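Local coordinates for protein MstE (Scytonema sp. PCC 10023, PDB 6SBF) that probably cyclises linear isoprenoid chains into fused-ring scaffolds on the way to merosterols, acting as a monodomain class II terpene cyclase with an alpha6-alpha6 barrel, at residues H260-F266 / W305-Y310; L249-V255 / A267-C271; Y310-P314 / H326-Y330; H215-T219 / W244-R248. The protein carries 1 engineered substitution. One frame throughout, in Å; residues are numbered along the deposited sequence. Where two conformers were deposited one is given.

Interactions 1 and 2 grip the same element, helix 265-275: interaction 1 holds its N-terminal end against loop 305-310, and interaction 2 packs its first turns against loop 249-255. They touch where S264 N meets V255 O at 3.0 Å. Interactions 1, 2 and 3 are buried, interaction 4 only partly. The first relies on hydroxyls and a water, the second on small apolar groups around one straight hydrogen bond. Interaction 4 joins the two preceding helices with a salt bridge and an indole. Interaction 3, a largely aromatic contact between the outer strands of a small sheet, shares Y310 with interaction 1 but lies far from interactions 2 and 4 (centres about 22 and 20 Å apart).

Interaction 1 (H260-F266 / W305-Y310); sequences HPNGSTF and WVSSAY
The N-terminal end of helix 265-275 is fastened to the loop 305-310 by a run of hydroxyls centred on T265 and S308. S308 OG donates to T265 OG1 at 2.7 Å, and T265 OG1 donates in turn to V306 O at 2.9 Å, approaching nearly head-on to the carbonyl (C=O...O angle 161°). This chain of bonds depends on T265 holding OG1 between its backbone N and carbonyl carbon (chi1 51°), which leaves CG2 to lie against W305 CD1 at 3.9 Å. With a valine in its place, S308 OG would probably lose its acceptor and V306 O its donor, leaving two polar atoms of the loop without their mate.

S264 is the N-cap of this helix, in a protein built as an alpha6-alpha6 barrel, and its OG caps A267 N. The same OG also donates to a water at 2.6 Å, which in turn donates to S308 O at 2.7 Å, so the cap and the loop backbone are bridged by one solvent molecule. One residue further on, A309 CB sits over a face of the F266 ring, 3.9 Å from its centroid and only 14° off the normal, a CH-pi contact; T355 of helix 350-363 also touches F266.

At the other end, where H260 opens the type I turn that runs to G263, the H260 and Y310 rings meet rim to rim, neither over the other's face. Their polar atoms make the joint: H260 NE2 and Y310 OH share a hydrogen bond of 2.7 Å, with Y310 OH lying near the imidazole plane.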
loop_
_atom_site.group_PDB
_atom_site.type_symbol
_atom_site.label_atom_id
_atom_site.label_comp_id
_atom_site.label_asym_id
_atom_site.label_seq_id
_atom_site.Cartn_x
_atom_site.Cartn_y
_atom_site.Cartn_z
ATOM N N HIS A 260 8.708 -15.785 -3.983
ATOM C CA HIS A 260 10.023 -15.449 -3.372
ATOM C C HIS A 260 10.215 -16.293 -2.140
ATOM O O HIS A 260 10.029 -15.833 -1.005
ATOM C CB HIS A 260 10.119 -13.957 -3.031
ATOM C CG HIS A 260 10.106 -13.063 -4.217
ATOM N ND1 HIS A 260 11.249 -12.777 -4.932
ATOM C CD2 HIS A 260 9.116 -12.386 -4.813
ATOM C CE1 HIS A 260 10.920 -11.900 -5.896
ATOM N NE2 HIS A 260 9.631 -11.715 -5.895
ATOM N N PRO A 261 10.583 -17.580 -2.306
ATOM C CA PRO A 261 10.685 -18.454 -1.152
ATOM C C PRO A 261 11.834 -18.083 -0.212
ATOM O O PRO A 261 11.854 -18.560 0.893
ATOM C CB PRO A 261 10.835 -19.856 -1.746
ATOM C CG PRO A 261 11.332 -19.609 -3.092
ATOM C CD PRO A 261 10.710 -18.318 -3.572
ATOM N N ASN A 262 12.758 -17.225 -0.656
ATOM C CA ASN A 262 13.871 -16.720 0.196
ATOM C C ASN A 262 13.590 -15.252 0.551
ATOM O O ASN A 262 14.513 -14.577 1.012
ATOM C CB ASN A 262 15.257 -16.909 -0.443
ATOM C CG ASN A 262 15.565 -18.394 -0.580
ATOM O OD1 ASN A 262 15.690 -19.083 0.417
ATOM N ND2 ASN A 262 15.645 -18.850 -1.796
ATOM N N GLY A 263 12.357 -14.786 0.413
ATOM C CA GLY A 263 11.914 -13.521 1.017
ATOM C C GLY A 263 11.459 -12.476 0.000
ATOM O O GLY A 263 12.169 -12.154 -0.965
ATOM N N SER A 264 10.280 -11.919 0.262
ATOM C CA SER A 264 9.689 -10.803 -0.485
ATOM C C SER A 264 10.014 -9.476 0.238
ATOM O O SER A 264 9.635 -9.329 1.425
ATOM C CB SER A 264 8.219 -10.946 -0.580
ATOM O OG SER A 264 7.616 -9.712 -0.889
ATOM N N THR A 265 10.666 -8.546 -0.419
ATOM C CA THR A 265 10.950 -7.246 0.184
ATOM C C THR A 265 9.665 -6.519 0.530
ATOM O O THR A 265 9.575 -5.935 1.647
ATOM C CB THR A 265 11.884 -6.429 -0.695
ATOM O OG1 THR A 265 11.370 -6.404 -2.009
ATOM C CG2 THR A 265 13.300 -6.981 -0.693
ATOM N N PHE A 266 8.669 -6.538 -0.323
ATOM C CA PHE A 266 7.378 -5.862 -0.096
ATOM C C PHE A 266 6.639 -6.467 1.072
ATOM O O PHE A 266 6.142 -5.735 1.965
ATOM C CB PHE A 266 6.556 -5.854 -1.387
ATOM C CG PHE A 266 5.237 -5.144 -1.360
ATOM C CD1 PHE A 266 5.191 -3.753 -1.382
ATOM C CD2 PHE A 266 4.043 -5.831 -1.399
ATOM C CE1 PHE A 266 3.963 -3.106 -1.434
ATOM C CE2 PHE A 266 2.828 -5.223 -1.501
ATOM C CZ PHE A 266 2.795 -3.836 -1.518
ATOM N N TRP A 305 15.265 -1.331 -3.511
ATOM C CA TRP A 305 15.102 -2.770 -3.246
ATOM C C TRP A 305 14.469 -3.394 -4.507
ATOM O O TRP A 305 13.745 -2.724 -5.233
ATOM C CB TRP A 305 14.228 -3.048 -2.019
ATOM C CG TRP A 305 14.939 -2.881 -0.728
ATOM C CD1 TRP A 305 15.554 -3.834 -0.012
ATOM C CD2 TRP A 305 15.182 -1.636 -0.026
ATOM N NE1 TRP A 305 16.217 -3.321 1.041
ATOM C CE2 TRP A 305 15.965 -1.973 1.087
ATOM C CE3 TRP A 305 14.799 -0.312 -0.188
ATOM C CZ2 TRP A 305 16.392 -1.015 2.032
ATOM C CZ3 TRP A 305 15.180 0.640 0.744
ATOM C CH2 TRP A 305 15.958 0.277 1.838
ATOM N N VAL A 306 14.716 -4.695 -4.707
ATOM C CA VAL A 306 14.119 -5.562 -5.764
ATOM C C VAL A 306 12.601 -5.386 -5.757
ATOM O O VAL A 306 11.980 -5.591 -4.721
ATOM C CB VAL A 306 14.603 -7.024 -5.598
ATOM C CG1 VAL A 306 13.910 -7.975 -6.527
ATOM C CG2 VAL A 306 16.109 -7.139 -5.781
ATOM N N SER A 307 12.002 -5.126 -6.914
ATOM C CA SER A 307 10.547 -5.073 -7.101
ATOM C C SER A 307 9.890 -6.342 -6.600
ATOM O O SER A 307 10.300 -7.461 -7.014
ATOM C CB SER A 307 10.218 -4.878 -8.492
ATOM O OG SER A 307 10.830 -3.690 -8.959
ATOM N N SER A 308 8.858 -6.171 -5.792
ATOM C CA SER A 308 8.038 -7.303 -5.327
ATOM C C SER A 308 6.630 -6.879 -5.002
ATOM O O SER A 308 5.929 -7.607 -4.300
ATOM C CB SER A 308 8.729 -8.082 -4.200
ATOM O OG SER A 308 8.989 -7.224 -3.087
ATOM N N ALA A 309 6.182 -5.710 -5.456
ATOM C CA ALA A 309 4.824 -5.235 -5.209
ATOM C C ALA A 309 3.888 -5.822 -6.252
ATOM O O ALA A 309 3.668 -5.253 -7.281
ATOM C CB ALA A 309 4.775 -3.740 -5.175
ATOM N N TYR A 310 3.378 -7.023 -5.929
ATOM C CA TYR A 310 2.593 -7.830 -6.877
ATOM C C TYR A 310 1.138 -7.462 -6.825
ATOM O O TYR A 310 0.465 -7.717 -5.795
ATOM C CB TYR A 310 2.840 -9.321 -6.715
ATOM C CG TYR A 310 4.231 -9.757 -7.085
ATOM C CD1 TYR A 310 4.732 -9.569 -8.355
ATOM C CD2 TYR A 310 5.082 -10.343 -6.186
ATOM C CE1 TYR A 310 6.026 -9.947 -8.686
ATOM C CE2 TYR A 310 6.363 -10.740 -6.490
ATOM C CZ TYR A 310 6.857 -10.555 -7.764
ATOM O OH TYR A 310 8.130 -10.930 -8.039
HETATM O O HOH W 1 5.838 -9.880 -2.802
#

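Interaction 2 (L249-V255 / A267-C271); sequences LCPQGFV and ATAWC
V255 spreads its two methyls over the flank of the helix that follows: CG2 lies 3.7 Å from C271 CB, while CG1 rests 4.0 Å from A267 CB. Positions one turn apart, A267 and C271, thus take the two branches of a single side chain, CG1 being anti to the backbone N (chi1 176°). The contact belongs to the connection between consecutive helices 235-248 and 265-275 of the helical barrel, where the loop folds back on the helix it leads into. E216 of helix 215-229 touches both V255 and A267.

Beside those apolar pairs runs one polar bond. V255 N donates to T268 OG1 at 3.0 Å, almost perfectly straight at 176°. T268 OG1 also donates to the carbonyl of S264, the N-cap residue four positions earlier, so the buried hydroxyl both accepts and donates.

Further back, L249 crosses T268 at about a right angle, its CD1 4.2 Å from T268 CG2; A287 and A291 of helix 282-298 pack against the same leucine. The loop turns through a type I beta turn, C250 to G253, which the bond from C250 N to F254 O (2.9 Å) closes at its base. At the foot of that turn, G253 O is buried with no hydrogen-bonding partner in the model, facing the methyl T268 CG2 at 3.6 Å.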
loop_
_atom_site.group_PDB
_atom_site.type_symbol
_atom_site.label_atom_id
_atom_site.label_comp_id
_atom_site.label_asym_id
_atom_site.label_seq_id
_atom_site.Cartn_x
_atom_site.Cartn_y
_atom_site.Cartn_z
ATOM N N LEU A 249 7.046 -14.143 9.645
ATOM C CA LEU A 249 8.465 -13.797 9.556
ATOM C C LEU A 249 9.295 -15.010 9.964
ATOM O O LEU A 249 9.128 -15.572 11.033
ATOM C CB LEU A 249 8.778 -12.595 10.423
ATOM C CG LEU A 249 10.021 -11.878 9.982
ATOM C CD1 LEU A 249 9.744 -10.977 8.787
ATOM C CD2 LEU A 249 10.627 -11.129 11.093
ATOM N N CYS A 250 10.124 -15.505 9.089
ATOM C CA CYS A 250 10.949 -16.633 9.527
ATOM C C CYS A 250 12.132 -16.068 10.299
ATOM O O CYS A 250 12.399 -14.851 10.338
ATOM C CB CYS A 250 11.430 -17.474 8.368
ATOM S SG CYS A 250 12.721 -16.621 7.451
ATOM N N PRO A 251 12.876 -16.980 10.939
ATOM C CA PRO A 251 14.011 -16.579 11.775
ATOM C C PRO A 251 15.100 -15.795 11.034
ATOM O O PRO A 251 15.772 -14.975 11.653
ATOM C CB PRO A 251 14.524 -17.911 12.338
ATOM C CG PRO A 251 13.312 -18.804 12.301
ATOM C CD PRO A 251 12.566 -18.413 11.037
ATOM N N GLN A 252 15.215 -15.989 9.713
ATOM C CA GLN A 252 16.252 -15.315 8.900
ATOM C C GLN A 252 15.859 -13.857 8.613
ATOM O O GLN A 252 16.684 -13.120 8.081
ATOM C CB GLN A 252 16.507 -16.064 7.591
ATOM C CG GLN A 252 17.047 -17.460 7.839
ATOM C CD GLN A 252 15.937 -18.486 7.766
ATOM O OE1 GLN A 252 14.929 -18.454 8.498
ATOM N NE2 GLN A 252 16.097 -19.380 6.807
ATOM N N GLY A 253 14.635 -13.446 8.925
ATOM C CA GLY A 253 14.242 -12.040 8.908
ATOM C C GLY A 253 13.389 -11.680 7.734
ATOM O O GLY A 253 13.263 -10.486 7.447
ATOM N N PHE A 254 12.756 -12.643 7.078
ATOM C CA PHE A 254 11.909 -12.307 5.928
ATOM C C PHE A 254 10.600 -13.090 5.952
ATOM O O PHE A 254 10.487 -14.180 6.573
ATOM C CB PHE A 254 12.676 -12.553 4.620
ATOM C CG PHE A 254 13.216 -13.953 4.413
ATOM C CD1 PHE A 254 12.392 -15.006 4.027
ATOM C CD2 PHE A 254 14.562 -14.225 4.602
ATOM C CE1 PHE A 254 12.912 -16.277 3.817
ATOM C CE2 PHE A 254 15.080 -15.494 4.441
ATOM C CZ PHE A 254 14.244 -16.516 4.053
ATOM N N VAL A 255 9.649 -12.578 5.184
ATOM C CA VAL A 255 8.406 -13.256 4.825
ATOM C C VAL A 255 8.666 -13.979 3.524
ATOM O O VAL A 255 8.931 -13.359 2.481
ATOM C CB VAL A 255 7.233 -12.294 4.690
ATOM C CG1 VAL A 255 5.973 -13.019 4.215
ATOM C CG2 VAL A 255 6.995 -11.589 6.022
ATOM N N ALA A 267 6.487 -7.784 1.092
ATOM C CA ALA A 267 5.706 -8.443 2.143
ATOM C C ALA A 267 6.471 -8.252 3.461
ATOM O O ALA A 267 5.823 -8.139 4.507
ATOM C CB ALA A 267 5.464 -9.906 1.814
ATOM N N THR A 268 7.786 -8.331 3.452
ATOM C CA THR A 268 8.588 -8.192 4.687
ATOM C C THR A 268 8.441 -6.764 5.260
ATOM O O THR A 268 8.285 -6.625 6.478
ATOM C CB THR A 268 10.055 -8.554 4.469
ATOM O OG1 THR A 268 10.106 -9.907 4.000
ATOM C CG2 THR A 268 10.887 -8.426 5.700
ATOM N N ALA A 269 8.433 -5.755 4.416
ATOM C CA ALA A 269 8.298 -4.357 4.881
ATOM C C ALA A 269 6.913 -4.177 5.495
ATOM O O ALA A 269 6.800 -3.554 6.588
ATOM C CB ALA A 269 8.505 -3.425 3.706
ATOM N N TRP A 270 5.873 -4.725 4.880
ATOM C CA TRP A 270 4.544 -4.595 5.487
ATOM C C TRP A 270 4.480 -5.395 6.793
ATOM O O TRP A 270 3.815 -4.935 7.739
ATOM C CB TRP A 270 3.430 -4.956 4.482
ATOM C CG TRP A 270 3.133 -3.814 3.554
ATOM C CD1 TRP A 270 3.403 -3.665 2.222
ATOM C CD2 TRP A 270 2.495 -2.581 3.959
ATOM N NE1 TRP A 270 2.968 -2.449 1.775
ATOM C CE2 TRP A 270 2.444 -1.746 2.817
ATOM C CE3 TRP A 270 2.011 -2.091 5.161
ATOM C CZ2 TRP A 270 1.867 -0.470 2.874
ATOM C CZ3 TRP A 270 1.416 -0.860 5.202
ATOM C CH2 TRP A 270 1.373 -0.062 4.089
ATOM N N CYS A 271 5.097 -6.577 6.842
ATOM C CA CYS A 271 5.088 -7.336 8.099
ATOM C C CYS A 271 5.818 -6.543 9.192
ATOM O O CYS A 271 5.386 -6.586 10.364
ATOM C CB CYS A 271 5.695 -8.701 7.858
ATOM S SG CYS A 271 5.418 -9.875 9.171
#

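Interaction 3 (Y310-P314 / H326-Y330); sequences YLRIP and HWRYY
Over one face of the W327 indole lies the aliphatic part of R312, with CD 3.9 Å from the centroid of the six-membered ring, a CH-pi contact. At the edge, close to the ring plane, the backbone of 310-314 comes up: I313 O approaches CZ3 of W327 to 3.6 Å, and P314 CA approaches CH2 of W327 to 3.6 Å. R312 crosses the indole at about a right angle, CG set between the backbone N and carbonyl carbon (chi1 77°) and the chain then extended to NE, yet its guanidinium plane is 6° from the ring plane. Its charged end is occupied outside the contact, by N322 OD1 and Y210 O.

These residues belong to or adjoin the outer strands 311-313 and 328-329 of a small mixed sheet, with 342-344 between them. No hydrogen bond joins the two segments, whose nearest CA atoms, R312 and W327, are 8.0 Å apart; side chains cover the distance, with I343 of the middle strand touching Y310, W327 and Y329. Were W327 an alanine, the R312 methylenes would probably lose their cover and a gap would open beside P314.

The second aromatic contact is T-shaped. Y329 turns its edge to a face of Y310, CE2 of Y329 standing 3.7 Å from CD1 of Y310, centroids 5.2 Å apart and planes at 74°. K259 makes a cation-pi contact with the Y329 ring.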
loop_
_atom_site.group_PDB
_atom_site.type_symbol
_atom_site.label_atom_id
_atom_site.label_comp_id
_atom_site.label_asym_id
_atom_site.label_seq_id
_atom_site.Cartn_x
_atom_site.Cartn_y
_atom_site.Cartn_z
ATOM N N TYR A 310 3.378 -7.023 -5.929
ATOM C CA TYR A 310 2.593 -7.830 -6.877
ATOM C C TYR A 310 1.138 -7.462 -6.825
ATOM O O TYR A 310 0.465 -7.717 -5.795
ATOM C CB TYR A 310 2.840 -9.321 -6.715
ATOM C CG TYR A 310 4.231 -9.757 -7.085
ATOM C CD1 TYR A 310 4.732 -9.569 -8.355
ATOM C CD2 TYR A 310 5.082 -10.343 -6.186
ATOM C CE1 TYR A 310 6.026 -9.947 -8.686
ATOM C CE2 TYR A 310 6.363 -10.740 -6.490
ATOM C CZ TYR A 310 6.857 -10.555 -7.764
ATOM O OH TYR A 310 8.130 -10.930 -8.039
ATOM N N LEU A 311 0.664 -6.869 -7.914
ATOM C CA LEU A 311 -0.695 -6.356 -8.117
ATOM C C LEU A 311 -1.409 -7.367 -9.033
ATOM O O LEU A 311 -0.948 -7.608 -10.188
ATOM C CB LEU A 311 -0.618 -4.980 -8.757
ATOM C CG LEU A 311 -1.928 -4.272 -9.027
ATOM C CD1 LEU A 311 -2.584 -3.883 -7.733
ATOM C CD2 LEU A 311 -1.655 -3.050 -9.900
ATOM N N ARG A 312 -2.506 -7.888 -8.585
ATOM C CA ARG A 312 -3.235 -8.856 -9.381
ATOM C C ARG A 312 -4.436 -8.221 -10.022
ATOM O O ARG A 312 -5.023 -7.262 -9.492
ATOM C CB ARG A 312 -3.359 -10.081 -8.549
ATOM C CG ARG A 312 -4.400 -9.916 -7.537
ATOM C CD ARG A 312 -4.088 -11.119 -6.613
ATOM N NE ARG A 312 -4.986 -11.031 -5.529
ATOM C CZ ARG A 312 -5.141 -11.837 -4.405
ATOM N NH1 ARG A 312 -6.105 -11.487 -3.593
ATOM N NH2 ARG A 312 -4.422 -12.889 -4.101
ATOM N N ILE A 313 -4.766 -8.744 -11.203
ATOM C CA ILE A 313 -5.924 -8.280 -11.960
ATOM C C ILE A 313 -6.899 -9.445 -11.993
ATOM O O ILE A 313 -6.862 -10.300 -12.880
ATOM C CB ILE A 313 -5.529 -7.830 -13.354
ATOM C CG1 ILE A 313 -4.374 -6.814 -13.307
ATOM C CG2 ILE A 313 -6.802 -7.313 -14.009
ATOM C CD1 ILE A 313 -4.590 -5.574 -12.384
ATOM N N PRO A 314 -7.858 -9.525 -11.031
ATOM C CA PRO A 314 -8.860 -10.571 -11.108
ATOM C C PRO A 314 -9.764 -10.315 -12.300
ATOM O O PRO A 314 -9.880 -9.195 -12.770
ATOM C CB PRO A 314 -9.671 -10.412 -9.823
ATOM C CG PRO A 314 -8.749 -9.583 -8.906
ATOM C CD PRO A 314 -8.094 -8.639 -9.890
ATOM N N HIS A 326 -5.290 -19.711 -10.374
ATOM C CA HIS A 326 -4.747 -19.696 -11.744
ATOM C C HIS A 326 -3.772 -18.571 -12.041
ATOM O O HIS A 326 -3.370 -18.396 -13.212
ATOM C CB HIS A 326 -5.901 -19.689 -12.763
ATOM C CG HIS A 326 -6.959 -20.706 -12.533
ATOM N ND1 HIS A 326 -6.738 -22.064 -12.646
ATOM C CD2 HIS A 326 -8.259 -20.538 -12.194
ATOM C CE1 HIS A 326 -7.874 -22.687 -12.398
ATOM N NE2 HIS A 326 -8.850 -21.779 -12.125
ATOM N N TRP A 327 -3.404 -17.785 -11.080
ATOM C CA TRP A 327 -2.570 -16.588 -11.283
ATOM C C TRP A 327 -1.333 -16.965 -12.067
ATOM O O TRP A 327 -0.649 -17.948 -11.711
ATOM C CB TRP A 327 -2.143 -15.882 -9.987
ATOM C CG TRP A 327 -3.287 -15.424 -9.150
ATOM C CD1 TRP A 327 -3.724 -15.899 -7.947
ATOM C CD2 TRP A 327 -4.151 -14.340 -9.481
ATOM N NE1 TRP A 327 -4.834 -15.203 -7.557
ATOM C CE2 TRP A 327 -5.119 -14.249 -8.469
ATOM C CE3 TRP A 327 -4.204 -13.441 -10.564
ATOM C CZ2 TRP A 327 -6.162 -13.353 -8.512
ATOM C CZ3 TRP A 327 -5.267 -12.591 -10.624
ATOM C CH2 TRP A 327 -6.204 -12.523 -9.598
ATOM N N ARG A 328 -1.013 -16.115 -13.026
ATOM C CA ARG A 328 0.263 -16.151 -13.737
ATOM C C ARG A 328 0.872 -14.741 -13.716
ATOM O O ARG A 328 0.119 -13.787 -13.646
ATOM C CB ARG A 328 0.041 -16.545 -15.193
ATOM C CG ARG A 328 -0.475 -17.972 -15.375
ATOM C CD ARG A 328 -0.565 -18.342 -16.833
ATOM N NE ARG A 328 -1.555 -17.522 -17.524
ATOM C CZ ARG A 328 -1.683 -17.524 -18.842
ATOM N NH1 ARG A 328 -2.579 -16.757 -19.441
ATOM N NH2 ARG A 328 -0.903 -18.317 -19.548
ATOM N N TYR A 329 2.173 -14.665 -13.837
ATOM C CA TYR A 329 2.901 -13.383 -13.863
ATOM C C TYR A 329 2.877 -12.898 -15.311
ATOM O O TYR A 329 3.333 -13.626 -16.189
ATOM C CB TYR A 329 4.297 -13.532 -13.252
ATOM C CG TYR A 329 4.161 -13.802 -11.772
ATOM C CD1 TYR A 329 3.958 -15.089 -11.307
ATOM C CD2 TYR A 329 4.146 -12.744 -10.873
ATOM C CE1 TYR A 329 3.754 -15.320 -9.957
ATOM C CE2 TYR A 329 3.933 -12.953 -9.524
ATOM C CZ TYR A 329 3.736 -14.245 -9.085
ATOM O OH TYR A 329 3.496 -14.512 -7.764
ATOM N N TYR A 330 2.260 -11.764 -15.581
ATOM C CA TYR A 330 1.996 -11.231 -16.943
ATOM C C TYR A 330 3.284 -11.248 -17.769
ATOM O O TYR A 330 3.284 -11.720 -18.924
ATOM C CB TYR A 330 1.435 -9.810 -16.897
ATOM C CG TYR A 330 1.070 -9.290 -18.263
ATOM C CD1 TYR A 330 -0.152 -9.610 -18.818
ATOM C CD2 TYR A 330 1.895 -8.410 -18.944
ATOM C CE1 TYR A 330 -0.540 -9.144 -20.061
ATOM C CE2 TYR A 330 1.529 -7.928 -20.189
ATOM C CZ TYR A 330 0.311 -8.293 -20.742
ATOM O OH TYR A 330 -0.034 -7.774 -21.947
#

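Interaction 4 (H215-T219 / W244-R248); sequences HEYTT and WGLKR
E216 and R248 form a salt bridge in which a single carboxylate oxygen takes two N-H groups. E216 OE1 lies 2.7 Å from R248 NE, which meets it nearly along the C-O axis, and 2.9 Å from R248 NH2, which comes to the syn side. The grip is side-on, with carboxylate and guanidinium planes 27° apart. It ties together helices 215-229 and 235-248, consecutive and roughly antiparallel members of the helical barrel; the axes of the segments 215-219 and 244-248 come within 11.8 Å, their directions 157° apart, a spacing bridged chiefly by E216, W244 and R248.

The other carboxylate oxygen, E216 OE2, accepts from a water at 2.7 Å, and that water has a weak bond from R248 NH2. Beside the charged pair stands the W244 indole. Its CH2 lies 3.8 Å from E216 CG, while its CZ3 meets T219 CG2, also at 3.8 Å, and H215 CB reaches the same end of the six-membered ring. One tryptophan therefore packs on three residues within a single helical turn.

What places the guanidinium is the conformation of the R248 side chain. Bent at both chi2 and chi3, the chain lies across the indole, with CG 3.4 Å above the centre of a W244 face, and returns NE toward E216. W270 of helix 265-275 also touches E216. T219 is positioned in turn by its own helix: its OG1, which W207 N also engages, donates to H215 O at 2.8 Å from 45° above the carbonyl plane.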
loop_
_atom_site.group_PDB
_atom_site.type_symbol
_atom_site.label_atom_id
_atom_site.label_comp_id
_atom_site.label_asym_id
_atom_site.label_seq_id
_atom_site.Cartn_x
_atom_site.Cartn_y
_atom_site.Cartn_z
ATOM N N HIS A 215 -0.858 -10.721 1.772
ATOM C CA HIS A 215 -1.835 -10.395 2.813
ATOM C C HIS A 215 -1.234 -9.470 3.882
ATOM O O HIS A 215 -2.019 -8.858 4.623
ATOM C CB HIS A 215 -2.312 -11.666 3.513
ATOM C CG HIS A 215 -2.919 -12.689 2.631
ATOM N ND1 HIS A 215 -3.665 -12.353 1.512
ATOM C CD2 HIS A 215 -2.934 -14.050 2.748
ATOM C CE1 HIS A 215 -4.087 -13.492 0.940
ATOM N NE2 HIS A 215 -3.633 -14.529 1.668
ATOM N N GLU A 216 0.084 -9.371 3.965
ATOM C CA GLU A 216 0.732 -8.456 4.941
ATOM C C GLU A 216 0.294 -7.004 4.712
ATOM O O GLU A 216 0.208 -6.287 5.677
ATOM C CB GLU A 216 2.244 -8.625 4.852
ATOM C CG GLU A 216 2.754 -10.032 5.198
ATOM C CD GLU A 216 2.529 -11.104 4.163
ATOM O OE1 GLU A 216 2.631 -12.321 4.545
ATOM O OE2 GLU A 216 2.299 -10.755 2.970
ATOM N N TYR A 217 0.086 -6.614 3.470
ATOM C CA TYR A 217 -0.371 -5.257 3.151
ATOM C C TYR A 217 -1.697 -4.971 3.829
ATOM O O TYR A 217 -1.818 -3.994 4.621
ATOM C CB TYR A 217 -0.460 -5.122 1.632
ATOM C CG TYR A 217 -1.067 -3.845 1.121
ATOM C CD1 TYR A 217 -2.405 -3.676 0.954
ATOM C CD2 TYR A 217 -0.270 -2.798 0.711
ATOM C CE1 TYR A 217 -2.973 -2.525 0.427
ATOM C CE2 TYR A 217 -0.809 -1.627 0.189
ATOM C CZ TYR A 217 -2.160 -1.472 0.043
ATOM O OH TYR A 217 -2.689 -0.322 -0.486
ATOM N N THR A 218 -2.705 -5.779 3.602
ATOM C CA THR A 218 -4.053 -5.534 4.138
ATOM C C THR A 218 -4.004 -5.711 5.645
ATOM O O THR A 218 -4.712 -4.980 6.371
ATOM C CB THR A 218 -5.110 -6.394 3.448
ATOM O OG1 THR A 218 -5.075 -6.134 2.047
ATOM C CG2 THR A 218 -6.502 -6.128 3.937
ATOM N N THR A 219 -3.284 -6.712 6.126
ATOM C CA THR A 219 -3.269 -7.017 7.564
ATOM C C THR A 219 -2.639 -5.833 8.316
ATOM O O THR A 219 -3.175 -5.396 9.347
ATOM C CB THR A 219 -2.542 -8.331 7.826
ATOM O OG1 THR A 219 -3.239 -9.384 7.128
ATOM C CG2 THR A 219 -2.495 -8.652 9.315
ATOM N N TRP A 244 0.072 -13.400 14.088
ATOM C CA TRP A 244 0.142 -13.932 12.701
ATOM C C TRP A 244 1.426 -13.407 12.024
ATOM O O TRP A 244 2.151 -14.157 11.374
ATOM C CB TRP A 244 -1.123 -13.571 11.930
ATOM C CG TRP A 244 -1.023 -13.889 10.454
ATOM C CD1 TRP A 244 -1.435 -15.052 9.855
ATOM C CD2 TRP A 244 -0.594 -13.027 9.399
ATOM N NE1 TRP A 244 -1.246 -14.985 8.517
ATOM C CE2 TRP A 244 -0.731 -13.759 8.202
ATOM C CE3 TRP A 244 -0.161 -11.693 9.349
ATOM C CZ2 TRP A 244 -0.504 -13.209 6.957
ATOM C CZ3 TRP A 244 0.093 -11.139 8.112
ATOM C CH2 TRP A 244 -0.038 -11.907 6.955
ATOM N N GLY A 245 1.717 -12.117 12.165
ATOM C CA GLY A 245 2.933 -11.526 11.566
ATOM C C GLY A 245 4.193 -12.198 12.073
ATOM O O GLY A 245 5.141 -12.418 11.325
ATOM N N LEU A 246 4.213 -12.481 13.374
ATOM C CA LEU A 246 5.387 -13.130 13.979
ATOM C C LEU A 246 5.584 -14.521 13.332
ATOM O O LEU A 246 6.736 -14.905 13.079
ATOM C CB LEU A 246 5.154 -13.218 15.494
ATOM C CG LEU A 246 6.305 -13.784 16.260
ATOM C CD1 LEU A 246 7.554 -12.919 16.106
ATOM C CD2 LEU A 246 5.889 -13.868 17.706
ATOM N N LYS A 247 4.488 -15.249 13.058
ATOM C CA LYS A 247 4.540 -16.577 12.361
ATOM C C LYS A 247 5.040 -16.423 10.916
ATOM O O LYS A 247 5.765 -17.261 10.420
ATOM C CB LYS A 247 3.161 -17.260 12.462
ATOM C CG LYS A 247 3.131 -18.717 12.024
ATOM C CD LYS A 247 2.786 -19.064 10.584
ATOM C CE LYS A 247 2.671 -20.572 10.387
ATOM N NZ LYS A 247 3.212 -21.039 9.083
ATOM N N ARG A 248 4.604 -15.369 10.252
ATOM C CA ARG A 248 4.962 -15.090 8.846
ATOM C C ARG A 248 6.444 -14.783 8.670
ATOM O O ARG A 248 7.032 -15.085 7.604
ATOM C CB ARG A 248 4.130 -13.975 8.239
ATOM C CG ARG A 248 2.643 -14.259 8.069
ATOM C CD ARG A 248 2.364 -15.296 7.010
ATOM N NE ARG A 248 2.743 -14.794 5.686
ATOM C CZ ARG A 248 2.997 -15.538 4.618
ATOM N NH1 ARG A 248 2.814 -16.839 4.622
ATOM N NH2 ARG A 248 3.310 -14.970 3.476
HETATM O O HOH W 2 2.743 -12.797 1.252
#